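Local coordinates for B-type Cna protein (Enterococcus faecium, PDB 6FWY), which is of unknown function but forms the thioester domain of an LPXTG-anchored surface protein, a domain that probably bonds covalently to host targets as in relatives, at residues Gln107-Val112 / Glu142-Tyr147; Gly84-Lys89 / Thr100-Ala105; Ile122-Pro127 / Ala132-Val137; Val27-Pro30 / Asn34-Met37. All blocks are in the same frame, centred on the assembly; numbering follows the deposited sequence.

Interaction 1: Gln107-Val112 / Glu142-Tyr147; sequences QLVSWV and EKIYDY
The ring of Y145 meets two valines of helix 107-112 in different ways: V109 CG1 lies at its edge, close to the ring plane, while CG1 of V112 comes in obliquely to within 3.6 Å of Y145 CE1. That same V112 methyl is 3.7 Å from Y145 OH, so one branch touches the outer end of the ring, the two side chains crossing at about a right angle. F141, one turn earlier, sets its ring nearly parallel to that of Y145 and also touches V109 and V112. Deeper in the pair, V109 CG2 packs on I144 CG2 at 3.7 Å and sits 4.0 Å from Y145 CB. CG2 of V109 opposes the carbonyl carbon across the first torsion (CG1 at 172°), which presents both methyls to the other helix. The two segments run at 41° to each other with axes 9.4 Å apart, an α-helical pair of the thioester domain; compact β-branched residues let the backbones approach, V109 CA to Y145 CA being 5.7 Å. On another side of helix 107-112, Q107 places NE2 3.1 Å above the plane of the W111 ring, toward its rim. Q107 OE1 accepts from C52 N, and S110 OG bonds to C52 O. The surrounding sequence and this closeness are consistent with Q107 and C52 being the thioester-forming pair, as in related domains, although Q107 is modelled here with its amide intact. The buried I144, whose CG2 meets V109, also packs its CG1 on the backbone of G84 and G85.

Interaction 2: Gly84-Lys89 / Thr100-Ala105; sequences GGFPSK and TEAWYA
F86 and A102 are joined through the hydroxyl of T106: OG1 takes the N-H of F86 and is also hydrogen-bonded to the carbonyl oxygen of A102. A single side chain thus ties the loop backbone to the first turns of helix 99-113, using a carbonyl that the helix can share with a threonine four residues on. Between the segments themselves the contact is apolar and rests on the F86 ring. With CG opposite the backbone N (chi1 174°), the ring is swung toward the helix and reaches across the backbone from A102 to W103: CD2 is 3.7 Å from A102 CB, while CD1 is 3.6 Å from W103 CB. Its stem is equally close, F86 CB lying 3.7 Å from A102 O. The small methyl of A102 suits this place because it lets a phenyl group settle against the helix; of its side chain W103 offers CB, beside its own backbone, and sends its indole elsewhere. The peptide bond before P87 is cis, and P87 CB sits 3.7 Å above the plane of the F86 ring, over its centre. This is the common stacked form of an aromatic residue followed by cis-proline, and it gives the ring a partner within its own loop. F86 O is bonded to Y51 OH, and the W103 indole meets the Y51 ring. On other sides of the helix, E101 OE1 forms a salt bridge with R136 NE, and Y104 OH bonds to M37 O. The loop after helix 76-84 is therefore seated on helix 99-113, which in turn touches strands 11-21 and 32-44 through W103 and helix 131-150 through E101, Y104 and A105.

Interaction 3: Ile122-Pro127 / Ala132-Val137; sequences IVWSHP and AETARV
T134 points its methyl at W124 edge-on: CG2 lies near the plane of the indole, beside it rather than over a face, and is 4.3 Å from W124 CB. The closest approach is to backbone, T134 CG2 standing 3.4 Å from W124 O and 3.8 Å from S125 N. Having CG2 opposite the backbone N (OG1 at -68°) sends the methyl against the backbone at W124 and leaves the hydroxyl to bond with Y24 O, so threonine offers a methyl to one neighbour and a hydroxyl to another at once. The backbone here makes an inverse gamma turn centred on W124, with a weak hydrogen bond of 2.9 Å from S125 N to V123 O. The indole lies across I122, whose CG2 is 3.4 Å above the ring plane and over its centre, and K138 adds a cation-pi contact. Beyond the turn, H126 starts toward the helix but its imidazole leads away to meet the ring of W36, planes about 55° apart. S125 instead bonds to R26 NH2 through OG. The contact thus sets the start of helix 131-150 against the chain leaving strand 122-123, which pairs with strand 26-29, while I122 and W124 also rest on L108 of helix 99-113.

Interaction 4: Val27-Pro30 / Asn34-Met37; sequences VNMP and NEWM
E35 reaches across to M29 by way of V27: its CB is 3.3 Å from V27 O, the chain then runs extended, CD comes 3.8 Å from M29 CG, and OE1 ends 3.5 Å from that same carbon. OE2 lies close to E56 OE1, a pairing of like charges that may favour protonation of one carboxylate. M37 fills the more buried part, its CG 3.6 Å from V27 CG2. A bend at chi2 (-65°) curls the chain so that CE comes 3.9 Å from M29 CG; flexible methionines can shape themselves round the rigid, branched V27. The backbones are joined by two bonds between V27 and E35. V27 N gives to E35 O in its carbonyl plane at 2.8 Å, whereas E35 N approaches V27 O from well above the plane. N28 extends the join with its side chain, OD1 accepting from N34 N at 3.0 Å. N34 has a positive phi (56°), a conformation asparagine tolerates well, and the chain turns a corner there. V27 and E35 form an antiparallel hydrogen-bonded pair, the arrangement of a β hairpin, here made by strands 26-29 and 32-44.

Overall arrangement
Following the chain from the N terminus, interaction 4 closes first, folding residues 27-37 into a hairpin. Interaction 2 follows in series, closing the loop from 84-89 to 100-105 on helix 99-113. That helix opens interaction 1 a few residues later. Before interaction 1 closes at 142-147, the chain makes the short loop of interaction 3, which lies wholly within it; no two loops cross. Interactions 1 and 2 share helix 99-113, while 1 and 3 share helix 131-150. Strand 122-123 of interaction 3 pairs with strand 26-29 of interaction 4, linking the early hairpin to the helices of the thioester domain, whose structural class has a slipknot topology.

Interaction 1: Gln107-Val112 / Glu142-Tyr147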
loop_
_atom_site.group_PDB
_atom_site.type_symbol
_atom_site.label_atom_id
_atom_site.label_comp_id
_atom_site.label_asym_id
_atom_site.label_seq_id
_atom_site.Cartn_x
_atom_site.Cartn_y
_atom_site.Cartn_z
ATOM N N GLN A 107 8.190 -16.019 3.512
ATOM C CA GLN A 107 7.794 -16.228 4.915
ATOM C C GLN A 107 9.002 -16.096 5.865
ATOM O O GLN A 107 8.868 -15.618 6.991
ATOM C CB GLN A 107 7.106 -17.596 5.080
ATOM C CG GLN A 107 6.742 -18.011 6.509
ATOM C CD GLN A 107 5.822 -17.011 7.188
ATOM O OE1 GLN A 107 4.644 -16.944 6.883
ATOM N NE2 GLN A 107 6.367 -16.231 8.110
ATOM N N LEU A 108 10.172 -16.521 5.397
ATOM C CA LEU A 108 11.394 -16.394 6.184
ATOM C C LEU A 108 11.715 -14.908 6.427
ATOM O O LEU A 108 11.973 -14.506 7.547
ATOM C CB LEU A 108 12.532 -17.134 5.473
ATOM C CG LEU A 108 13.853 -17.365 6.197
ATOM C CD1 LEU A 108 13.685 -18.021 7.575
ATOM C CD2 LEU A 108 14.685 -18.234 5.263
ATOM N N VAL A 109 11.621 -14.092 5.376
ATOM C CA VAL A 109 11.710 -12.625 5.492
ATOM C C VAL A 109 10.684 -12.081 6.501
ATOM O O VAL A 109 11.040 -11.311 7.395
ATOM C CB VAL A 109 11.528 -11.915 4.127
ATOM C CG1 VAL A 109 11.433 -10.395 4.287
ATOM C CG2 VAL A 109 12.678 -12.277 3.217
ATOM N N SER A 110 9.436 -12.489 6.369
ATOM C CA SER A 110 8.407 -12.074 7.324
ATOM C C SER A 110 8.786 -12.359 8.796
ATOM O O SER A 110 8.640 -11.497 9.656
ATOM C CB SER A 110 7.066 -12.739 6.996
ATOM O OG SER A 110 6.042 -12.250 7.838
ATOM N N TRP A 111 9.268 -13.569 9.061
ATOM C CA TRP A 111 9.649 -13.965 10.418
ATOM C C TRP A 111 10.780 -13.088 10.974
ATOM O O TRP A 111 10.730 -12.667 12.116
ATOM C CB TRP A 111 10.051 -15.441 10.477
ATOM C CG TRP A 111 8.907 -16.444 10.503
ATOM C CD1 TRP A 111 7.683 -16.297 11.115
ATOM C CD2 TRP A 111 8.910 -17.756 9.941
ATOM N NE1 TRP A 111 6.949 -17.431 10.971
ATOM C CE2 TRP A 111 7.663 -18.341 10.248
ATOM C CE3 TRP A 111 9.833 -18.489 9.199
ATOM C CZ2 TRP A 111 7.314 -19.630 9.829
ATOM C CZ3 TRP A 111 9.503 -19.777 8.806
ATOM C CH2 TRP A 111 8.261 -20.332 9.108
ATOM N N VAL A 112 11.777 -12.812 10.136
ATOM C CA VAL A 112 12.914 -11.966 10.505
ATOM C C VAL A 112 12.474 -10.523 10.722
ATOM O O VAL A 112 12.787 -9.936 11.739
ATOM C CB VAL A 112 14.034 -12.055 9.452
ATOM C CG1 VAL A 112 15.160 -11.056 9.743
ATOM C CG2 VAL A 112 14.592 -13.475 9.421
ATOM N N GLU A 142 17.683 -13.686 0.528
ATOM C CA GLU A 142 18.611 -12.555 0.502
ATOM C C GLU A 142 18.192 -11.449 -0.461
ATOM O O GLU A 142 18.359 -10.266 -0.172
ATOM C CB GLU A 142 20.027 -13.032 0.175
ATOM C CG GLU A 142 20.623 -13.825 1.314
ATOM C CD GLU A 142 21.930 -14.521 0.970
ATOM O OE1 GLU A 142 22.451 -14.403 -0.172
ATOM O OE2 GLU A 142 22.462 -15.203 1.869
ATOM N N LYS A 143 17.666 -11.841 -1.614
ATOM C CA LYS A 143 17.117 -10.865 -2.550
ATOM C C LYS A 143 15.958 -10.111 -1.891
ATOM O O LYS A 143 15.966 -8.896 -1.839
ATOM C CB LYS A 143 16.645 -11.544 -3.837
ATOM C CG LYS A 143 16.254 -10.552 -4.929
ATOM C CD LYS A 143 16.054 -11.223 -6.276
ATOM C CE LYS A 143 14.966 -10.539 -7.126
ATOM N NZ LYS A 143 15.492 -9.420 -7.940
ATOM N N ILE A 144 14.979 -10.842 -1.379
ATOM C CA ILE A 144 13.759 -10.228 -0.829
ATOM C C ILE A 144 14.100 -9.382 0.405
ATOM O O ILE A 144 13.632 -8.248 0.534
ATOM C CB ILE A 144 12.671 -11.283 -0.503
ATOM C CG1 ILE A 144 12.249 -12.049 -1.773
ATOM C CG2 ILE A 144 11.429 -10.638 0.112
ATOM C CD1 ILE A 144 11.587 -13.397 -1.461
ATOM N N TYR A 145 14.921 -9.930 1.299
ATOM C CA TYR A 145 15.295 -9.246 2.537
ATOM C C TYR A 145 16.049 -7.942 2.246
ATOM O O TYR A 145 15.715 -6.893 2.789
ATOM C CB TYR A 145 16.131 -10.180 3.406
ATOM C CG TYR A 145 16.474 -9.660 4.767
ATOM C CD1 TYR A 145 15.484 -9.361 5.674
ATOM C CD2 TYR A 145 17.798 -9.494 5.162
ATOM C CE1 TYR A 145 15.784 -8.891 6.949
ATOM C CE2 TYR A 145 18.117 -9.048 6.442
ATOM C CZ TYR A 145 17.092 -8.734 7.322
ATOM O OH TYR A 145 17.354 -8.276 8.588
ATOM N N ASP A 146 17.045 -8.011 1.366
ATOM C CA ASP A 146 17.789 -6.825 0.959
ATOM C C ASP A 146 16.850 -5.715 0.457
ATOM O O ASP A 146 16.988 -4.561 0.845
ATOM C CB ASP A 146 18.817 -7.185 -0.112
ATOM C CG ASP A 146 19.751 -6.014 -0.464
ATOM O OD1 ASP A 146 20.083 -5.201 0.435
ATOM O OD2 ASP A 146 20.129 -5.854 -1.652
ATOM N N TYR A 147 15.883 -6.088 -0.381
ATOM C CA TYR A 147 14.908 -5.138 -0.890
ATOM C C TYR A 147 14.011 -4.583 0.239
ATOM O O TYR A 147 13.794 -3.380 0.328
ATOM C CB TYR A 147 14.077 -5.765 -2.013
ATOM C CG TYR A 147 13.032 -4.827 -2.569
ATOM C CD1 TYR A 147 13.404 -3.668 -3.254
ATOM C CD2 TYR A 147 11.673 -5.081 -2.387
ATOM C CE1 TYR A 147 12.459 -2.798 -3.755
ATOM C CE2 TYR A 147 10.722 -4.206 -2.883
ATOM C CZ TYR A 147 11.115 -3.074 -3.568
ATOM O OH TYR A 147 10.163 -2.215 -4.050
#

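Interaction 2: Gly84-Lys89 / Thr100-Ala105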
loop_
_atom_site.group_PDB
_atom_site.type_symbol
_atom_site.label_atom_id
_atom_site.label_comp_id
_atom_site.label_asym_id
_atom_site.label_seq_id
_atom_site.Cartn_x
_atom_site.Cartn_y
_atom_site.Cartn_z
ATOM N N GLY A 84 8.291 -7.155 -3.476
ATOM C CA GLY A 84 9.503 -7.823 -3.968
ATOM C C GLY A 84 9.593 -9.317 -3.710
ATOM O O GLY A 84 10.579 -9.934 -4.065
ATOM N N GLY A 85 8.557 -9.888 -3.106
ATOM C CA GLY A 85 8.504 -11.310 -2.766
ATOM C C GLY A 85 7.356 -12.027 -3.486
ATOM O O GLY A 85 6.744 -11.493 -4.423
ATOM N N PHE A 86 7.082 -13.248 -3.041
ATOM C CA PHE A 86 6.128 -14.118 -3.720
ATOM C C PHE A 86 4.716 -13.762 -3.211
ATOM O O PHE A 86 4.593 -13.453 -2.014
ATOM C CB PHE A 86 6.486 -15.585 -3.457
ATOM C CG PHE A 86 5.489 -16.574 -3.997
ATOM C CD1 PHE A 86 4.413 -16.981 -3.215
ATOM C CD2 PHE A 86 5.631 -17.105 -5.268
ATOM C CE1 PHE A 86 3.476 -17.893 -3.709
ATOM C CE2 PHE A 86 4.690 -18.011 -5.769
ATOM C CZ PHE A 86 3.621 -18.418 -4.986
ATOM N N PRO A 87 3.672 -13.768 -4.069
ATOM C CA PRO A 87 3.729 -14.079 -5.511
ATOM C C PRO A 87 3.829 -12.889 -6.458
ATOM O O PRO A 87 3.643 -13.055 -7.664
ATOM C CB PRO A 87 2.382 -14.767 -5.738
ATOM C CG PRO A 87 1.462 -13.974 -4.854
ATOM C CD PRO A 87 2.276 -13.669 -3.609
ATOM N N SER A 88 4.093 -11.697 -5.922
ATOM C CA SER A 88 4.270 -10.502 -6.747
ATOM C C SER A 88 5.432 -10.713 -7.714
ATOM O O SER A 88 5.334 -10.357 -8.878
ATOM C CB SER A 88 4.494 -9.284 -5.852
ATOM O OG SER A 88 4.888 -8.162 -6.613
ATOM N N LYS A 89 6.518 -11.311 -7.222
ATOM C CA LYS A 89 7.589 -11.806 -8.077
ATOM C C LYS A 89 7.470 -13.324 -8.215
ATOM O O LYS A 89 7.081 -14.023 -7.249
ATOM C CB LYS A 89 8.944 -11.463 -7.470
ATOM C CG LYS A 89 9.153 -9.975 -7.239
ATOM C CD LYS A 89 9.241 -9.201 -8.556
ATOM C CE LYS A 89 9.623 -7.778 -8.341
ATOM N NZ LYS A 89 9.731 -7.114 -9.658
ATOM N N THR A 100 6.779 -23.146 -3.933
ATOM C CA THR A 100 6.857 -23.459 -2.497
ATOM C C THR A 100 8.109 -22.837 -1.901
ATOM O O THR A 100 8.042 -22.244 -0.838
ATOM C CB THR A 100 6.867 -24.964 -2.211
ATOM O OG1 THR A 100 5.717 -25.560 -2.778
ATOM C CG2 THR A 100 6.826 -25.227 -0.706
ATOM N N GLU A 101 9.233 -22.986 -2.600
ATOM C CA GLU A 101 10.496 -22.354 -2.199
ATOM C C GLU A 101 10.390 -20.826 -2.185
ATOM O O GLU A 101 10.897 -20.186 -1.270
ATOM C CB GLU A 101 11.650 -22.775 -3.123
ATOM C CG GLU A 101 12.104 -24.218 -2.946
ATOM C CD GLU A 101 13.079 -24.708 -3.999
ATOM O OE1 GLU A 101 13.723 -23.873 -4.694
ATOM O OE2 GLU A 101 13.215 -25.945 -4.122
ATOM N N ALA A 102 9.747 -20.259 -3.206
ATOM C CA ALA A 102 9.569 -18.797 -3.296
ATOM C C ALA A 102 8.695 -18.282 -2.151
ATOM O O ALA A 102 9.047 -17.323 -1.476
ATOM C CB ALA A 102 8.994 -18.398 -4.651
ATOM N N TRP A 103 7.566 -18.941 -1.927
ATOM C CA TRP A 103 6.701 -18.606 -0.803
ATOM C C TRP A 103 7.425 -18.715 0.549
ATOM O O TRP A 103 7.334 -17.801 1.372
ATOM C CB TRP A 103 5.451 -19.484 -0.797
ATOM C CG TRP A 103 4.780 -19.543 0.551
ATOM C CD1 TRP A 103 4.121 -18.541 1.196
ATOM C CD2 TRP A 103 4.741 -20.668 1.415
ATOM N NE1 TRP A 103 3.668 -18.977 2.412
ATOM C CE2 TRP A 103 4.035 -20.281 2.576
ATOM C CE3 TRP A 103 5.256 -21.970 1.333
ATOM C CZ2 TRP A 103 3.808 -21.155 3.649
ATOM C CZ3 TRP A 103 5.037 -22.839 2.393
ATOM C CH2 TRP A 103 4.312 -22.429 3.536
ATOM N N TYR A 104 8.140 -19.816 0.782
ATOM C CA TYR A 104 8.826 -20.011 2.067
ATOM C C TYR A 104 9.914 -18.971 2.299
ATOM O O TYR A 104 10.078 -18.463 3.421
ATOM C CB TYR A 104 9.404 -21.425 2.182
ATOM C CG TYR A 104 9.936 -21.742 3.556
ATOM C CD1 TYR A 104 9.087 -22.174 4.573
ATOM C CD2 TYR A 104 11.285 -21.617 3.837
ATOM C CE1 TYR A 104 9.575 -22.468 5.845
ATOM C CE2 TYR A 104 11.783 -21.915 5.101
ATOM C CZ TYR A 104 10.921 -22.337 6.093
ATOM O OH TYR A 104 11.409 -22.636 7.329
ATOM N N ALA A 105 10.675 -18.671 1.248
ATOM C CA ALA A 105 11.671 -17.587 1.275
ATOM C C ALA A 105 11.051 -16.288 1.731
ATOM O O ALA A 105 11.636 -15.579 2.533
ATOM C CB ALA A 105 12.300 -17.388 -0.100
#

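Interaction 3: Ile122-Pro127 / Ala132-Val137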
loop_
_atom_site.group_PDB
_atom_site.type_symbol
_atom_site.label_atom_id
_atom_site.label_comp_id
_atom_site.label_asym_id
_atom_site.label_seq_id
_atom_site.Cartn_x
_atom_site.Cartn_y
_atom_site.Cartn_z
ATOM N N ILE A 122 19.820 -18.250 11.724
ATOM C CA ILE A 122 19.352 -19.172 10.686
ATOM C C ILE A 122 20.401 -20.234 10.373
ATOM O O ILE A 122 21.518 -19.897 10.062
ATOM C CB ILE A 122 18.921 -18.430 9.401
ATOM C CG1 ILE A 122 17.756 -17.474 9.699
ATOM C CG2 ILE A 122 18.469 -19.437 8.340
ATOM C CD1 ILE A 122 17.410 -16.513 8.577
ATOM N N VAL A 123 20.010 -21.502 10.466
ATOM C CA VAL A 123 20.812 -22.655 10.028
ATOM C C VAL A 123 20.393 -23.044 8.601
ATOM O O VAL A 123 19.257 -23.479 8.376
ATOM C CB VAL A 123 20.671 -23.865 11.009
ATOM C CG1 VAL A 123 21.479 -25.068 10.546
ATOM C CG2 VAL A 123 21.126 -23.465 12.400
ATOM N N TRP A 124 21.310 -22.909 7.651
ATOM C CA TRP A 124 20.997 -23.045 6.222
ATOM C C TRP A 124 21.094 -24.484 5.764
ATOM O O TRP A 124 21.877 -24.818 4.876
ATOM C CB TRP A 124 21.891 -22.126 5.387
ATOM C CG TRP A 124 21.624 -20.694 5.693
ATOM C CD1 TRP A 124 22.362 -19.874 6.508
ATOM C CD2 TRP A 124 20.501 -19.915 5.245
ATOM N NE1 TRP A 124 21.779 -18.632 6.565
ATOM C CE2 TRP A 124 20.635 -18.629 5.811
ATOM C CE3 TRP A 124 19.402 -20.184 4.414
ATOM C CZ2 TRP A 124 19.723 -17.608 5.569
ATOM C CZ3 TRP A 124 18.480 -19.173 4.180
ATOM C CH2 TRP A 124 18.645 -17.893 4.755
ATOM N N SER A 125 20.283 -25.334 6.381
ATOM C CA SER A 125 20.224 -26.759 6.052
ATOM C C SER A 125 19.047 -27.370 6.794
ATOM O O SER A 125 18.627 -26.869 7.842
ATOM C CB SER A 125 21.529 -27.497 6.434
ATOM O OG SER A 125 21.710 -27.499 7.840
ATOM N N HIS A 126 18.511 -28.443 6.225
ATOM C CA HIS A 126 17.375 -29.177 6.784
ATOM C C HIS A 126 17.492 -30.655 6.354
ATOM O O HIS A 126 17.774 -30.934 5.181
ATOM C CB HIS A 126 16.075 -28.560 6.277
ATOM C CG HIS A 126 14.848 -29.068 6.978
ATOM N ND1 HIS A 126 14.167 -28.320 7.911
ATOM C CD2 HIS A 126 14.197 -30.249 6.897
ATOM C CE1 HIS A 126 13.156 -29.029 8.377
ATOM N NE2 HIS A 126 13.166 -30.208 7.790
ATOM N N PRO A 127 17.260 -31.613 7.282
ATOM C CA PRO A 127 17.455 -33.057 6.961
ATOM C C PRO A 127 16.594 -33.664 5.831
ATOM O O PRO A 127 16.953 -34.715 5.294
ATOM C CB PRO A 127 17.148 -33.770 8.289
ATOM C CG PRO A 127 16.418 -32.775 9.122
ATOM C CD PRO A 127 16.886 -31.409 8.700
ATOM N N ALA A 132 21.019 -27.927 -2.478
ATOM C CA ALA A 132 20.637 -27.087 -3.632
ATOM C C ALA A 132 19.268 -26.441 -3.438
ATOM O O ALA A 132 19.092 -25.260 -3.762
ATOM C CB ALA A 132 20.686 -27.883 -4.931
ATOM N N GLU A 133 18.312 -27.200 -2.883
ATOM C CA GLU A 133 16.988 -26.654 -2.517
ATOM C C GLU A 133 17.122 -25.497 -1.520
ATOM O O GLU A 133 16.624 -24.399 -1.734
ATOM C CB GLU A 133 16.081 -27.740 -1.924
ATOM C CG GLU A 133 15.544 -28.741 -2.941
ATOM C CD GLU A 133 14.652 -29.810 -2.308
ATOM O OE1 GLU A 133 15.088 -30.515 -1.364
ATOM O OE2 GLU A 133 13.512 -29.970 -2.770
ATOM N N THR A 134 17.842 -25.764 -0.425
ATOM C CA THR A 134 18.030 -24.775 0.624
ATOM C C THR A 134 18.764 -23.540 0.077
ATOM O O THR A 134 18.388 -22.421 0.416
ATOM C CB THR A 134 18.738 -25.418 1.838
ATOM O OG1 THR A 134 17.831 -26.358 2.434
ATOM C CG2 THR A 134 19.194 -24.382 2.874
ATOM N N ALA A 135 19.772 -23.748 -0.778
ATOM C CA ALA A 135 20.538 -22.645 -1.377
ATOM C C ALA A 135 19.700 -21.728 -2.300
ATOM O O ALA A 135 19.905 -20.508 -2.319
ATOM C CB ALA A 135 21.752 -23.189 -2.126
ATOM N N ARG A 136 18.779 -22.307 -3.064
ATOM C CA ARG A 136 17.813 -21.503 -3.830
ATOM C C ARG A 136 16.944 -20.662 -2.889
ATOM O O ARG A 136 16.746 -19.472 -3.117
ATOM C CB ARG A 136 16.937 -22.392 -4.715
ATOM C CG ARG A 136 17.660 -22.955 -5.924
ATOM C CD ARG A 136 16.695 -23.566 -6.919
ATOM N NE ARG A 136 15.966 -24.699 -6.346
ATOM C CZ ARG A 136 16.328 -25.984 -6.434
ATOM N NH1 ARG A 136 17.439 -26.348 -7.065
ATOM N NH2 ARG A 136 15.572 -26.922 -5.860
ATOM N N VAL A 137 16.473 -21.281 -1.806
ATOM C CA VAL A 137 15.729 -20.550 -0.775
ATOM C C VAL A 137 16.559 -19.410 -0.156
ATOM O O VAL A 137 16.062 -18.280 -0.010
ATOM C CB VAL A 137 15.169 -21.502 0.314
ATOM C CG1 VAL A 137 14.586 -20.731 1.490
ATOM C CG2 VAL A 137 14.115 -22.404 -0.287
#

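Interaction 4: Val27-Pro30 / Asn34-Met37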
loop_
_atom_site.group_PDB
_atom_site.type_symbol
_atom_site.label_atom_id
_atom_site.label_comp_id
_atom_site.label_asym_id
_atom_site.label_seq_id
_atom_site.Cartn_x
_atom_site.Cartn_y
_atom_site.Cartn_z
ATOM N N VAL A 27 16.453 -22.969 12.786
ATOM C CA VAL A 27 16.894 -21.805 13.531
ATOM C C VAL A 27 17.386 -22.219 14.914
ATOM O O VAL A 27 16.649 -22.902 15.662
ATOM C CB VAL A 27 15.788 -20.752 13.712
ATOM C CG1 VAL A 27 16.311 -19.526 14.444
ATOM C CG2 VAL A 27 15.181 -20.344 12.368
ATOM N N ASN A 28 18.609 -21.779 15.240
ATOM C CA ASN A 28 19.106 -21.802 16.603
ATOM C C ASN A 28 18.353 -20.770 17.429
ATOM O O ASN A 28 18.615 -19.577 17.379
ATOM C CB ASN A 28 20.626 -21.521 16.668
ATOM C CG ASN A 28 21.446 -22.607 15.994
ATOM O OD1 ASN A 28 21.113 -23.785 16.060
ATOM N ND2 ASN A 28 22.512 -22.202 15.329
ATOM N N MET A 29 17.361 -21.260 18.153
ATOM C CA MET A 29 16.559 -20.457 19.035
ATOM C C MET A 29 17.204 -20.515 20.395
ATOM O O MET A 29 17.914 -21.471 20.683
ATOM C CB MET A 29 15.137 -21.031 19.091
ATOM C CG MET A 29 14.346 -20.716 17.831
ATOM S SD MET A 29 14.104 -18.963 17.420
ATOM C CE MET A 29 12.560 -18.560 18.256
ATOM N N PRO A 30 16.885 -19.551 21.275
ATOM C CA PRO A 30 17.584 -19.515 22.573
ATOM C C PRO A 30 17.638 -20.776 23.441
ATOM O O PRO A 30 18.661 -21.021 24.056
ATOM C CB PRO A 30 16.839 -18.442 23.345
ATOM C CG PRO A 30 16.340 -17.507 22.278
ATOM C CD PRO A 30 15.959 -18.407 21.121
ATOM N N ASN A 34 18.847 -25.767 16.267
ATOM C CA ASN A 34 18.363 -26.429 15.049
ATOM C C ASN A 34 16.830 -26.671 15.047
ATOM O O ASN A 34 16.342 -27.669 14.525
ATOM C CB ASN A 34 19.123 -27.751 14.799
ATOM C CG ASN A 34 20.591 -27.529 14.460
ATOM O OD1 ASN A 34 20.936 -26.616 13.737
ATOM N ND2 ASN A 34 21.469 -28.363 15.028
ATOM N N GLU A 35 16.081 -25.740 15.634
ATOM C CA GLU A 35 14.627 -25.841 15.718
ATOM C C GLU A 35 14.017 -25.686 14.300
ATOM O O GLU A 35 14.424 -24.809 13.537
ATOM C CB GLU A 35 14.085 -24.760 16.640
ATOM C CG GLU A 35 12.591 -24.823 16.852
ATOM C CD GLU A 35 12.062 -23.772 17.813
ATOM O OE1 GLU A 35 12.640 -23.596 18.920
ATOM O OE2 GLU A 35 11.012 -23.156 17.494
ATOM N N TRP A 36 13.071 -26.565 13.964
ATOM C CA TRP A 36 12.402 -26.522 12.655
ATOM C C TRP A 36 11.438 -25.338 12.608
ATOM O O TRP A 36 10.860 -24.945 13.631
ATOM C CB TRP A 36 11.635 -27.810 12.341
ATOM C CG TRP A 36 12.483 -29.013 12.048
ATOM C CD1 TRP A 36 13.793 -29.240 12.447
ATOM C CD2 TRP A 36 12.067 -30.200 11.376
ATOM N NE1 TRP A 36 14.202 -30.480 12.035
ATOM C CE2 TRP A 36 13.172 -31.092 11.371
ATOM C CE3 TRP A 36 10.875 -30.599 10.758
ATOM C CZ2 TRP A 36 13.110 -32.358 10.765
ATOM C CZ3 TRP A 36 10.821 -31.860 10.152
ATOM C CH2 TRP A 36 11.943 -32.726 10.165
ATOM N N MET A 37 11.312 -24.776 11.408
ATOM C CA MET A 37 10.400 -23.674 11.161
ATOM C C MET A 37 9.419 -24.067 10.053
ATOM O O MET A 37 9.582 -23.695 8.892
ATOM C CB MET A 37 11.188 -22.422 10.809
ATOM C CG MET A 37 11.992 -21.857 11.973
ATOM S SD MET A 37 10.940 -21.268 13.301
ATOM C CE MET A 37 12.066 -21.068 14.636
#